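Local coordinates for protein AimR transcriptional regulator (Bacillus phage phi3T, PDB 5ZVV) that activates transcription of the phage aimX locus as a homodimer, apparently favouring the lytic cycle until the arbitrium peptide turns it into an inactive monomer, at residues Phe229-Ile234 with Gln254-Asn259; Lys248-Gly253 with Gly268-Leu273. One frame throughout, in Å; residues are numbered along the deposited sequence.

Contact 1: residues Phe229-Ile234 with Gln254-Asn259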
ATOM      1  N   PHE A 229     -24.308   8.413  -0.255  1.00 17.15           N
ATOM      2  CA  PHE A 229     -23.332   7.355  -0.492  1.00 17.85           C
ATOM      3  C   PHE A 229     -23.548   6.151   0.419  1.00 20.82           C
ATOM      4  O   PHE A 229     -23.125   5.044   0.072  1.00 21.94           O
ATOM      5  CB  PHE A 229     -21.912   7.899  -0.342  1.00 16.29           C
ATOM      6  CG  PHE A 229     -21.453   8.683  -1.536  1.00 23.12           C
ATOM      7  CD1 PHE A 229     -21.224   8.047  -2.747  1.00 23.34           C
ATOM      8  CD2 PHE A 229     -21.274  10.053  -1.461  1.00 25.09           C
ATOM      9  CE1 PHE A 229     -20.813   8.760  -3.857  1.00 24.38           C
ATOM     10  CE2 PHE A 229     -20.862  10.776  -2.569  1.00 22.16           C
ATOM     11  CZ  PHE A 229     -20.631  10.127  -3.768  1.00 25.08           C
ATOM     12  N   ALA A 230     -24.218   6.334   1.558  1.00 17.13           N
ATOM     13  CA  ALA A 230     -24.516   5.201   2.424  1.00 19.48           C
ATOM     14  C   ALA A 230     -25.557   4.285   1.791  1.00 18.18           C
ATOM     15  O   ALA A 230     -25.357   3.065   1.710  1.00 19.13           O
ATOM     16  CB  ALA A 230     -24.983   5.698   3.789  1.00 17.36           C
ATOM     17  N   TYR A 231     -26.680   4.854   1.334  1.00 17.58           N
ATOM     18  CA  TYR A 231     -27.688   4.036   0.661  1.00 19.66           C
ATOM     19  C   TYR A 231     -27.173   3.494  -0.666  1.00 18.01           C
ATOM     20  O   TYR A 231     -27.533   2.379  -1.063  1.00 21.47           O
ATOM     21  CB  TYR A 231     -28.973   4.839   0.456  1.00 18.72           C
ATOM     22  CG  TYR A 231     -29.792   4.970   1.715  1.00 19.57           C
ATOM     23  CD1 TYR A 231     -30.421   3.861   2.271  1.00 20.15           C
ATOM     24  CD2 TYR A 231     -29.931   6.194   2.356  1.00 20.25           C
ATOM     25  CE1 TYR A 231     -31.168   3.967   3.426  1.00 23.20           C
ATOM     26  CE2 TYR A 231     -30.677   6.311   3.515  1.00 26.27           C
ATOM     27  CZ  TYR A 231     -31.293   5.193   4.045  1.00 25.04           C
ATOM     28  OH  TYR A 231     -32.036   5.300   5.197  1.00 26.40           O
ATOM     29  N   LEU A 232     -26.334   4.268  -1.357  1.00 20.04           N
ATOM     30  CA  LEU A 232     -25.656   3.757  -2.542  1.00 18.77           C
ATOM     31  C   LEU A 232     -24.832   2.520  -2.205  1.00 20.06           C
ATOM     32  O   LEU A 232     -24.859   1.524  -2.940  1.00 23.10           O
ATOM     33  CB  LEU A 232     -24.773   4.854  -3.139  1.00 23.25           C
ATOM     34  CG  LEU A 232     -24.345   4.725  -4.598  1.00 26.31           C
ATOM     35  CD1 LEU A 232     -25.556   4.799  -5.516  1.00 25.07           C
ATOM     36  CD2 LEU A 232     -23.330   5.809  -4.949  1.00 26.83           C
ATOM     37  N   THR A 233     -24.110   2.556  -1.080  1.00 19.40           N
ATOM     38  CA  THR A 233     -23.286   1.415  -0.691  1.00 20.48           C
ATOM     39  C   THR A 233     -24.142   0.210  -0.317  1.00 18.14           C
ATOM     40  O   THR A 233     -23.825  -0.921  -0.701  1.00 17.33           O
ATOM     41  CB  THR A 233     -22.364   1.793   0.469  1.00 20.27           C
ATOM     42  OG1 THR A 233     -21.498   2.861   0.068  1.00 20.50           O
ATOM     43  CG2 THR A 233     -21.515   0.599   0.888  1.00 23.11           C
ATOM     44  N   ILE A 234     -25.225   0.428   0.435  1.00 17.17           N
ATOM     45  CA  ILE A 234     -26.105  -0.680   0.810  1.00 20.98           C
ATOM     46  C   ILE A 234     -26.672  -1.351  -0.437  1.00 22.85           C
ATOM     47  O   ILE A 234     -26.580  -2.578  -0.616  1.00 23.42           O
ATOM     48  CB  ILE A 234     -27.222  -0.177   1.745  1.00 21.64           C
ATOM     49  CG1 ILE A 234     -26.636   0.249   3.094  1.00 23.78           C
ATOM     50  CG2 ILE A 234     -28.303  -1.242   1.931  1.00 19.38           C
ATOM     51  CD1 ILE A 234     -27.634   0.903   4.027  1.00 18.44           C
ATOM     52  N   GLN A 254     -32.396   8.610  -3.098  1.00 19.75           N
ATOM     53  CA  GLN A 254     -32.811   9.678  -4.011  1.00 21.66           C
ATOM     54  C   GLN A 254     -32.946  11.016  -3.292  1.00 21.63           C
ATOM     55  O   GLN A 254     -32.446  12.042  -3.768  1.00 20.47           O
ATOM     56  CB  GLN A 254     -34.128   9.305  -4.693  1.00 19.37           C
ATOM     57  CG  GLN A 254     -34.757  10.430  -5.511  1.00 24.46           C
ATOM     58  CD  GLN A 254     -33.870  10.894  -6.649  1.00 26.90           C
ATOM     59  OE1 GLN A 254     -33.567  10.133  -7.566  1.00 24.65           O
ATOM     60  NE2 GLN A 254     -33.443  12.150  -6.591  1.00 26.60           N
ATOM     61  N   LYS A 255     -33.623  11.027  -2.142  1.00 20.91           N
ATOM     62  CA  LYS A 255     -33.873  12.274  -1.425  1.00 21.82           C
ATOM     63  C   LYS A 255     -32.596  12.958  -0.954  1.00 20.52           C
ATOM     64  O   LYS A 255     -32.658  14.116  -0.528  1.00 19.96           O
ATOM     65  CB  LYS A 255     -34.788  12.009  -0.226  1.00 23.96           C
ATOM     66  CG  LYS A 255     -34.145  11.162   0.860  1.00 26.48           C
ATOM     67  CD  LYS A 255     -35.096  10.901   2.019  1.00 27.59           C
ATOM     68  CE  LYS A 255     -35.716   9.511   1.926  1.00 32.03           C
ATOM     69  NZ  LYS A 255     -34.683   8.431   1.998  1.00 20.64           N
ATOM     70  N   TYR A 256     -31.450  12.281  -1.022  1.00 17.50           N
ATOM     71  CA  TYR A 256     -30.179  12.834  -0.584  1.00 20.18           C
ATOM     72  C   TYR A 256     -29.298  13.296  -1.742  1.00 20.99           C
ATOM     73  O   TYR A 256     -28.197  13.800  -1.501  1.00 20.21           O
ATOM     74  CB  TYR A 256     -29.422  11.802   0.264  1.00 20.92           C
ATOM     75  CG  TYR A 256     -30.190  11.326   1.481  1.00 21.94           C
ATOM     76  CD1 TYR A 256     -30.369  12.156   2.580  1.00 18.73           C
ATOM     77  CD2 TYR A 256     -30.733  10.049   1.528  1.00 18.28           C
ATOM     78  CE1 TYR A 256     -31.068  11.729   3.693  1.00 20.63           C
ATOM     79  CE2 TYR A 256     -31.433   9.612   2.637  1.00 23.33           C
ATOM     80  CZ  TYR A 256     -31.598  10.456   3.716  1.00 23.55           C
ATOM     81  OH  TYR A 256     -32.292  10.026   4.822  1.00 26.69           O
ATOM     82  N   ALA A 257     -29.748  13.132  -2.984  1.00 18.71           N
ATOM     83  CA  ALA A 257     -28.994  13.568  -4.156  1.00 20.23           C
ATOM     84  C   ALA A 257     -29.409  14.997  -4.491  1.00 23.84           C
ATOM     85  O   ALA A 257     -30.557  15.245  -4.872  1.00 20.22           O
ATOM     86  CB  ALA A 257     -29.237  12.627  -5.333  1.00 15.44           C
ATOM     87  N   LYS A 258     -28.476  15.938  -4.349  1.00 21.36           N
ATOM     88  CA  LYS A 258     -28.778  17.359  -4.483  1.00 23.89           C
ATOM     89  C   LYS A 258     -28.058  18.018  -5.651  1.00 24.03           C
ATOM     90  O   LYS A 258     -28.079  19.251  -5.759  1.00 21.86           O
ATOM     91  CB  LYS A 258     -28.441  18.093  -3.183  1.00 23.93           C
ATOM     92  CG  LYS A 258     -29.244  17.611  -1.988  1.00 20.65           C
ATOM     93  CD  LYS A 258     -30.733  17.641  -2.290  1.00 20.97           C
ATOM     94  CE  LYS A 258     -31.550  17.100  -1.128  1.00 23.90           C
ATOM     95  NZ  LYS A 258     -33.008  17.078  -1.441  1.00 31.24           N
ATOM     96  N   ASN A 259     -27.418  17.240  -6.516  1.00 24.93           N
ATOM     97  CA  ASN A 259     -26.732  17.766  -7.685  1.00 23.10           C
ATOM     98  C   ASN A 259     -26.785  16.704  -8.778  1.00 25.86           C
ATOM     99  O   ASN A 259     -26.983  15.524  -8.484  1.00 24.36           O
ATOM    100  CB  ASN A 259     -25.280  18.152  -7.367  1.00 19.51           C
ATOM    101  CG  ASN A 259     -24.481  17.008  -6.785  1.00 22.65           C
ATOM    102  OD1 ASN A 259     -24.153  16.050  -7.482  1.00 25.89           O
ATOM    103  ND2 ASN A 259     -24.153  17.108  -5.501  1.00 28.65           N
TER
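Tyr231, on helix 224-237, and Tyr256, in the loop between helix 243-252 and helix 260-277, set their rings side by side at a surface seam of the TPR-like helical repeat fold. The rings lie almost in one orientation, their planes only 12° apart, but they do not stack: the centroids are 5.8 Å apart and neither ring covers the face of the other. They meet rim to rim, Tyr256 CE2 lying 3.5 Å from Tyr231 CE2 and 3.7 Å from Tyr231 CD2. In both tyrosines CG stands anti to the carbonyl carbon, beside the backbone N (chi1 -77° in Tyr231, -58° in Tyr256), and this turns the two side chains toward each other, crossing at a slant. Lys255 adds a cover from its own segment, its CG resting 3.5 Å above the plane of the Tyr256 ring, toward the rim, while its NZ reaches back to the backbone oxygen of Lys252. Tyr256 also touches Asn224, Cys227 and Phe228 at the start of helix 224-237, and Tyr231 leans on Ile218 of helix 207-220. Within helix 224-237, Thr233 OG1 donates to Phe229 O at 2.7 Å, the oxygen that also takes the helical bond from Thr233 N. At the end of the loop Asn259 is the N-cap of helix 260-277, its OD1 accepting from His262 N. With 89 Å² buried and no hydrogen bond across it, the seam between helix and loop rests on van der Waals contact of aromatic rims.

Contact 2: residues Lys248-Gly253 with Gly268-Leu273; sequences KAYIKG and GALCFL
Tyr250 reaches from helix 243-252 toward helix 260-277, and three side chains of the second helix meet its ring from different directions. Ala269 lies over one face: its CB stands 3.8 Å from the ring centroid and 18° off the ring normal, a CH-pi contact displaced toward the CE1 and CZ side. Leu273 comes to the edge instead, CD2 lying in the ring plane 3.9 Å from Tyr250 CE2. Leu270 meets the base of the side chain, where CD2 is 3.7 Å from Tyr250 CB as the two side chains run past each other in opposite directions. The ring is directed at helix 260-277 with CG anti to the carbonyl carbon (chi1 -73°), whereas in Leu273 CG is anti to the backbone N, which brings its CD2 up to the ring. The helices run antiparallel, at 167°, with their axes 10.2 Å apart, as in a helical hairpin. At the far end of the ring a water donates to Tyr250 OH at 2.7 Å and to Ala269 O at 2.6 Å, while Asn236 OD1 is a further hydrogen-bond partner of the hydroxyl. Leu273 also packs on Tyr243, Ala246 and Lys247 of the first helix. The contact is thus apolar around the ring and polar at its hydroxyl: alanine and leucine carbons fix the position of the buried ring, while the water ties the phenol to the backbone of helix 260-277 and Asn236 ties it to helix 224-237.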
ATOM      1  N   LYS A 248     -34.647  -0.815  -3.615  1.00 29.69           N
ATOM      2  CA  LYS A 248     -35.275  -0.042  -2.548  1.00 23.42           C
ATOM      3  C   LYS A 248     -34.254   0.826  -1.820  1.00 23.02           C
ATOM      4  O   LYS A 248     -34.547   1.976  -1.468  1.00 24.73           O
ATOM      5  CB  LYS A 248     -35.990  -0.981  -1.577  1.00 29.77           C
ATOM      6  CG  LYS A 248     -37.011  -0.289  -0.688  1.00 35.66           C
ATOM      7  CD  LYS A 248     -38.018  -1.283  -0.117  1.00 44.55           C
ATOM      8  CE  LYS A 248     -37.349  -2.294   0.794  1.00 38.14           C
ATOM      9  NZ  LYS A 248     -38.329  -3.241   1.401  1.00 53.53           N
ATOM     10  N   ALA A 249     -33.048   0.301  -1.594  1.00 19.88           N
ATOM     11  CA  ALA A 249     -32.002   1.110  -0.967  1.00 24.82           C
ATOM     12  C   ALA A 249     -31.555   2.241  -1.888  1.00 20.35           C
ATOM     13  O   ALA A 249     -31.450   3.404  -1.463  1.00 23.83           O
ATOM     14  CB  ALA A 249     -30.817   0.223  -0.580  1.00 22.27           C
ATOM     15  N   TYR A 250     -31.280   1.914  -3.156  1.00 17.82           N
ATOM     16  CA  TYR A 250     -30.950   2.939  -4.143  1.00 20.96           C
ATOM     17  C   TYR A 250     -31.980   4.060  -4.136  1.00 20.33           C
ATOM     18  O   TYR A 250     -31.631   5.242  -4.055  1.00 21.04           O
ATOM     19  CB  TYR A 250     -30.862   2.319  -5.538  1.00 18.54           C
ATOM     20  CG  TYR A 250     -29.638   1.469  -5.777  1.00 17.31           C
ATOM     21  CD1 TYR A 250     -28.414   1.798  -5.210  1.00 18.58           C
ATOM     22  CD2 TYR A 250     -29.708   0.338  -6.579  1.00 17.51           C
ATOM     23  CE1 TYR A 250     -27.293   1.021  -5.436  1.00 19.82           C
ATOM     24  CE2 TYR A 250     -28.596  -0.444  -6.807  1.00 17.08           C
ATOM     25  CZ  TYR A 250     -27.392  -0.099  -6.235  1.00 18.11           C
ATOM     26  OH  TYR A 250     -26.289  -0.883  -6.468  1.00 19.22           O
ATOM     27  N   ILE A 251     -33.264   3.700  -4.212  1.00 22.39           N
ATOM     28  CA  ILE A 251     -34.320   4.708  -4.227  1.00 22.03           C
ATOM     29  C   ILE A 251     -34.330   5.497  -2.925  1.00 24.77           C
ATOM     30  O   ILE A 251     -34.608   6.703  -2.924  1.00 18.95           O
ATOM     31  CB  ILE A 251     -35.683   4.047  -4.510  1.00 23.03           C
ATOM     32  CG1 ILE A 251     -35.720   3.504  -5.940  1.00 27.26           C
ATOM     33  CG2 ILE A 251     -36.819   5.034  -4.300  1.00 27.70           C
ATOM     34  CD1 ILE A 251     -36.991   2.752  -6.270  1.00 32.50           C
ATOM     35  N   LYS A 252     -34.011   4.845  -1.800  1.00 22.14           N
ATOM     36  CA  LYS A 252     -33.862   5.587  -0.550  1.00 18.59           C
ATOM     37  C   LYS A 252     -32.755   6.627  -0.647  1.00 16.16           C
ATOM     38  O   LYS A 252     -32.793   7.641   0.057  1.00 18.85           O
ATOM     39  CB  LYS A 252     -33.585   4.635   0.613  1.00 21.55           C
ATOM     40  CG  LYS A 252     -34.809   3.899   1.120  1.00 25.56           C
ATOM     41  CD  LYS A 252     -34.454   2.996   2.282  1.00 27.37           C
ATOM     42  CE  LYS A 252     -35.638   2.142   2.697  1.00 33.99           C
ATOM     43  NZ  LYS A 252     -35.262   1.186   3.776  1.00 37.26           N
ATOM     44  N   GLY A 253     -31.763   6.400  -1.506  1.00 18.04           N
ATOM     45  CA  GLY A 253     -30.745   7.424  -1.711  1.00 17.34           C
ATOM     46  C   GLY A 253     -31.211   8.654  -2.481  1.00 21.80           C
ATOM     47  O   GLY A 253     -30.487   9.657  -2.494  1.00 20.68           O
ATOM     48  N   GLY A 268     -27.135   5.533 -12.577  1.00 19.73           N
ATOM     49  CA  GLY A 268     -26.229   4.502 -13.058  1.00 17.33           C
ATOM     50  C   GLY A 268     -26.277   3.242 -12.216  1.00 18.90           C
ATOM     51  O   GLY A 268     -26.182   2.128 -12.743  1.00 18.13           O
ATOM     52  N   ALA A 269     -26.425   3.394 -10.899  1.00 16.75           N
ATOM     53  CA  ALA A 269     -26.557   2.225 -10.035  1.00 18.85           C
ATOM     54  C   ALA A 269     -27.816   1.437 -10.375  1.00 21.16           C
ATOM     55  O   ALA A 269     -27.783   0.202 -10.462  1.00 19.61           O
ATOM     56  CB  ALA A 269     -26.571   2.650  -8.567  1.00 15.99           C
ATOM     57  N   LEU A 270     -28.936   2.138 -10.579  1.00 20.06           N
ATOM     58  CA  LEU A 270     -30.173   1.450 -10.930  1.00 17.53           C
ATOM     59  C   LEU A 270     -30.104   0.854 -12.329  1.00 19.25           C
ATOM     60  O   LEU A 270     -30.713  -0.189 -12.591  1.00 21.30           O
ATOM     61  CB  LEU A 270     -31.356   2.409 -10.816  1.00 17.56           C
ATOM     62  CG  LEU A 270     -31.778   2.776  -9.394  1.00 17.56           C
ATOM     63  CD1 LEU A 270     -32.664   4.013  -9.390  1.00 21.66           C
ATOM     64  CD2 LEU A 270     -32.494   1.598  -8.747  1.00 18.53           C
ATOM     65  N   CYS A 271     -29.369   1.503 -13.232  1.00 20.97           N
ATOM     66  CA  CYS A 271     -29.214   0.996 -14.589  1.00 20.21           C
ATOM     67  C   CYS A 271     -28.398  -0.288 -14.598  1.00 20.43           C
ATOM     68  O   CYS A 271     -28.765  -1.269 -15.259  1.00 21.31           O
ATOM     69  CB  CYS A 271     -28.558   2.065 -15.466  1.00 26.65           C
ATOM     70  SG  CYS A 271     -28.364   1.598 -17.191  1.00 18.82           S
ATOM     71  N   PHE A 272     -27.286  -0.299 -13.861  1.00 19.34           N
ATOM     72  CA  PHE A 272     -26.513  -1.526 -13.716  1.00 22.32           C
ATOM     73  C   PHE A 272     -27.348  -2.621 -13.066  1.00 19.20           C
ATOM     74  O   PHE A 272     -27.325  -3.776 -13.503  1.00 15.95           O
ATOM     75  CB  PHE A 272     -25.249  -1.268 -12.898  1.00 22.21           C
ATOM     76  CG  PHE A 272     -24.341  -2.461 -12.810  1.00 20.06           C
ATOM     77  CD1 PHE A 272     -23.570  -2.839 -13.899  1.00 18.20           C
ATOM     78  CD2 PHE A 272     -24.261  -3.209 -11.646  1.00 26.25           C
ATOM     79  CE1 PHE A 272     -22.731  -3.939 -13.825  1.00 21.37           C
ATOM     80  CE2 PHE A 272     -23.423  -4.311 -11.565  1.00 21.49           C
ATOM     81  CZ  PHE A 272     -22.658  -4.675 -12.658  1.00 21.37           C
ATOM     82  N   LEU A 273     -28.091  -2.273 -12.012  1.00 20.54           N
ATOM     83  CA  LEU A 273     -28.919  -3.264 -11.332  1.00 18.12           C
ATOM     84  C   LEU A 273     -29.928  -3.896 -12.287  1.00 21.19           C
ATOM     85  O   LEU A 273     -30.007  -5.128 -12.404  1.00 22.38           O
ATOM     86  CB  LEU A 273     -29.639  -2.614 -10.153  1.00 16.29           C
ATOM     87  CG  LEU A 273     -30.508  -3.550  -9.317  1.00 24.26           C
ATOM     88  CD1 LEU A 273     -29.650  -4.557  -8.558  1.00 19.40           C
ATOM     89  CD2 LEU A 273     -31.394  -2.753  -8.369  1.00 22.74           C
TER
HETATM   90  O   HOH W   1     -25.940  -1.100  -9.146  1.00 16.51           O

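Contacts 1 and 2 have centres about 9 Å apart and share one run of the chain within the AimR-like helical region. Their segments alternate: 229-234 on helix 224-237, 248-253 on helix 243-252, 254-259 in the following loop, and 268-273 on helix 260-277. The three helices pack against one another, and the contacts adjoin where Tyr231 CB packs 3.4 Å from Ala249 O and Leu232 O lies 3.5 Å from Tyr250 CE1. Contact 1 joins helix 224-237 to the loop at the surface; contact 2, which is buried, pairs helices 243-252 and 260-277. Together they tie three consecutive helices of the TPR-like array, and no other subunit touches the four segments.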